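Transcriptional repressor PagR (Bacillus anthracis, PDB 2ZKZ) represses transcription of the pagA and atxA genes as a dimeric DNA-binding repressor of the ArsR family with a helix-turn-helix motif. Local coordinates at residues Leu70-Gln75 with Ile79-Asn84. Residues are numbered along the deposited sequence; the frame is centred on the assembly and turned at random.
Sequences LKRNRQ and IYYSIN
Asn73 and Tyr80 face each other as a hydrogen-bonded antiparallel pair: Asn73 N donates to Tyr80 O at 2.8 Å, and Tyr80 N to Asn73 O at the same distance. Two residues along, Lys71 and Ser82 repeat the exchange; Ser82 N to Lys71 O is 3.1 Å, and Lys71 N to Ser82 O is the straighter of the two (2.9 Å, 171° at the hydrogen). The Asn73 amide adds two more. Chi1 of -56° sets CG beside the backbone N and leaves ND2 lying between two acceptors: it spends one hydrogen on Ser82 OG (2.9 Å) and the other on Tyr80 O (3.3 Å), from above that carbonyl's plane, so Tyr80 O is gripped by two donors. This is the beta hairpin, or wing, of the ArsR-type winged helix-turn-helix fold, and Tyr81 carries the sheet on by backbone bonds to Leu42. The Asn73 amide lies only 18° from parallel to the Tyr80 ring, whose face receives Asn73 CB in a CH-pi contact, 3.5 Å from the centroid. On the opposite face Arg72 runs alongside the Tyr81 ring, and Ile79 CG1 covers the Arg74 guanidinium, whose NH1 bonds Gly76 O. Leu70 and Tyr81 both pack on Leu36 and Leu62.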
loop_
_atom_site.group_PDB
_atom_site.type_symbol
_atom_site.label_atom_id
_atom_site.label_comp_id
_atom_site.label_asym_id
_atom_site.label_seq_id
_atom_site.Cartn_x
_atom_site.Cartn_y
_atom_site.Cartn_z
ATOM N N LEU A 70 -5.925 2.657 11.315
ATOM C CA LEU A 70 -5.771 2.572 12.762
ATOM C C LEU A 70 -7.090 2.606 13.527
ATOM O O LEU A 70 -8.103 3.122 13.043
ATOM C CB LEU A 70 -4.892 3.731 13.247
ATOM C CG LEU A 70 -3.375 3.552 13.387
ATOM C CD1 LEU A 70 -2.854 2.500 12.452
ATOM C CD2 LEU A 70 -2.702 4.894 13.153
ATOM N N LYS A 71 -7.056 2.056 14.735
ATOM C CA LYS A 71 -8.224 2.034 15.598
ATOM C C LYS A 71 -8.002 3.004 16.759
ATOM O O LYS A 71 -6.944 2.993 17.392
ATOM C CB LYS A 71 -8.443 0.622 16.151
ATOM C CG LYS A 71 -9.743 0.462 16.923
ATOM C CD LYS A 71 -9.915 -0.957 17.424
ATOM C CE LYS A 71 -11.375 -1.251 17.746
ATOM N NZ LYS A 71 -11.991 -0.148 18.534
ATOM N N ARG A 72 -8.982 3.857 17.025
ATOM C CA ARG A 72 -8.874 4.781 18.140
ATOM C C ARG A 72 -9.565 4.121 19.332
ATOM O O ARG A 72 -10.677 3.606 19.209
ATOM C CB ARG A 72 -9.539 6.122 17.817
ATOM C CG ARG A 72 -9.424 7.130 18.949
ATOM C CD ARG A 72 -9.981 8.492 18.560
ATOM N NE ARG A 72 -11.386 8.414 18.173
ATOM C CZ ARG A 72 -12.082 9.437 17.686
ATOM N NH1 ARG A 72 -11.503 10.619 17.530
ATOM N NH2 ARG A 72 -13.351 9.276 17.345
ATOM N N ASN A 73 -8.891 4.131 20.479
ATOM C CA ASN A 73 -9.413 3.521 21.699
ATOM C C ASN A 73 -9.430 4.520 22.847
ATOM O O ASN A 73 -8.590 5.420 22.925
ATOM C CB ASN A 73 -8.533 2.344 22.130
ATOM C CG ASN A 73 -8.370 1.302 21.050
ATOM O OD1 ASN A 73 -9.177 0.384 20.931
ATOM N ND2 ASN A 73 -7.313 1.440 20.247
ATOM N N ARG A 74 -10.378 4.325 23.752
ATOM C CA ARG A 74 -10.526 5.170 24.918
ATOM C C ARG A 74 -10.468 4.310 26.185
ATOM O O ARG A 74 -11.059 3.237 26.244
ATOM C CB ARG A 74 -11.866 5.901 24.844
ATOM C CG ARG A 74 -12.362 6.461 26.169
ATOM C CD ARG A 74 -11.620 7.701 26.584
ATOM N NE ARG A 74 -11.932 8.862 25.751
ATOM C CZ ARG A 74 -11.425 10.073 25.964
ATOM N NH1 ARG A 74 -10.592 10.266 26.979
ATOM N NH2 ARG A 74 -11.733 11.087 25.164
ATOM N N GLN A 75 -9.725 4.780 27.181
ATOM C CA GLN A 75 -9.618 4.094 28.464
ATOM C C GLN A 75 -9.499 5.193 29.509
ATOM O O GLN A 75 -8.420 5.743 29.730
ATOM C CB GLN A 75 -8.394 3.176 28.506
ATOM C CG GLN A 75 -8.185 2.506 29.851
ATOM C CD GLN A 75 -7.178 1.376 29.796
ATOM O OE1 GLN A 75 -7.484 0.281 29.327
ATOM N NE2 GLN A 75 -5.965 1.640 30.266
ATOM N N ILE A 79 -6.760 8.367 25.342
ATOM C CA ILE A 79 -7.153 7.990 23.992
ATOM C C ILE A 79 -5.863 7.416 23.412
ATOM O O ILE A 79 -4.842 8.106 23.387
ATOM C CB ILE A 79 -7.555 9.204 23.127
ATOM C CG1 ILE A 79 -8.901 9.772 23.589
ATOM C CG2 ILE A 79 -7.615 8.781 21.656
ATOM C CD1 ILE A 79 -10.074 8.832 23.367
ATOM N N TYR A 80 -5.887 6.159 22.983
ATOM C CA TYR A 80 -4.693 5.560 22.401
ATOM C C TYR A 80 -5.040 4.826 21.112
ATOM O O TYR A 80 -6.179 4.419 20.896
ATOM C CB TYR A 80 -4.009 4.587 23.376
ATOM C CG TYR A 80 -4.826 3.372 23.749
ATOM C CD1 TYR A 80 -5.747 3.421 24.796
ATOM C CD2 TYR A 80 -4.683 2.169 23.051
ATOM C CE1 TYR A 80 -6.504 2.307 25.141
ATOM C CE2 TYR A 80 -5.438 1.050 23.388
ATOM C CZ TYR A 80 -6.343 1.127 24.434
ATOM O OH TYR A 80 -7.089 0.029 24.770
ATOM N N TYR A 81 -4.036 4.654 20.266
ATOM C CA TYR A 81 -4.226 3.992 18.990
ATOM C C TYR A 81 -3.654 2.594 18.949
ATOM O O TYR A 81 -2.726 2.259 19.681
ATOM C CB TYR A 81 -3.612 4.849 17.881
ATOM C CG TYR A 81 -4.373 6.132 17.678
ATOM C CD1 TYR A 81 -5.455 6.185 16.800
ATOM C CD2 TYR A 81 -4.062 7.276 18.418
ATOM C CE1 TYR A 81 -6.215 7.338 16.664
ATOM C CE2 TYR A 81 -4.816 8.441 18.288
ATOM C CZ TYR A 81 -5.896 8.459 17.408
ATOM O OH TYR A 81 -6.668 9.585 17.283
ATOM N N SER A 82 -4.231 1.775 18.080
ATOM C CA SER A 82 -3.794 0.405 17.916
ATOM C C SER A 82 -4.096 -0.055 16.497
ATOM O O SER A 82 -4.770 0.640 15.736
ATOM C CB SER A 82 -4.526 -0.498 18.910
ATOM O OG SER A 82 -5.920 -0.488 18.661
ATOM N N ILE A 83 -3.577 -1.223 16.141
ATOM C CA ILE A 83 -3.833 -1.793 14.824
ATOM C C ILE A 83 -4.770 -2.975 15.049
ATOM O O ILE A 83 -4.434 -3.898 15.793
ATOM C CB ILE A 83 -2.549 -2.333 14.159
ATOM C CG1 ILE A 83 -1.516 -1.219 13.993
ATOM C CG2 ILE A 83 -2.890 -2.935 12.799
ATOM C CD1 ILE A 83 -0.131 -1.751 13.586
ATOM N N ASN A 84 -5.946 -2.943 14.431
ATOM C CA ASN A 84 -6.885 -4.048 14.580
ATOM C C ASN A 84 -7.228 -4.690 13.228
ATOM O O ASN A 84 -7.938 -5.694 13.171
ATOM C CB ASN A 84 -8.153 -3.569 15.291
ATOM C CG ASN A 84 -9.198 -3.047 14.335
ATOM O OD1 ASN A 84 -8.896 -2.291 13.412
ATOM N ND2 ASN A 84 -10.448 -3.443 14.559
#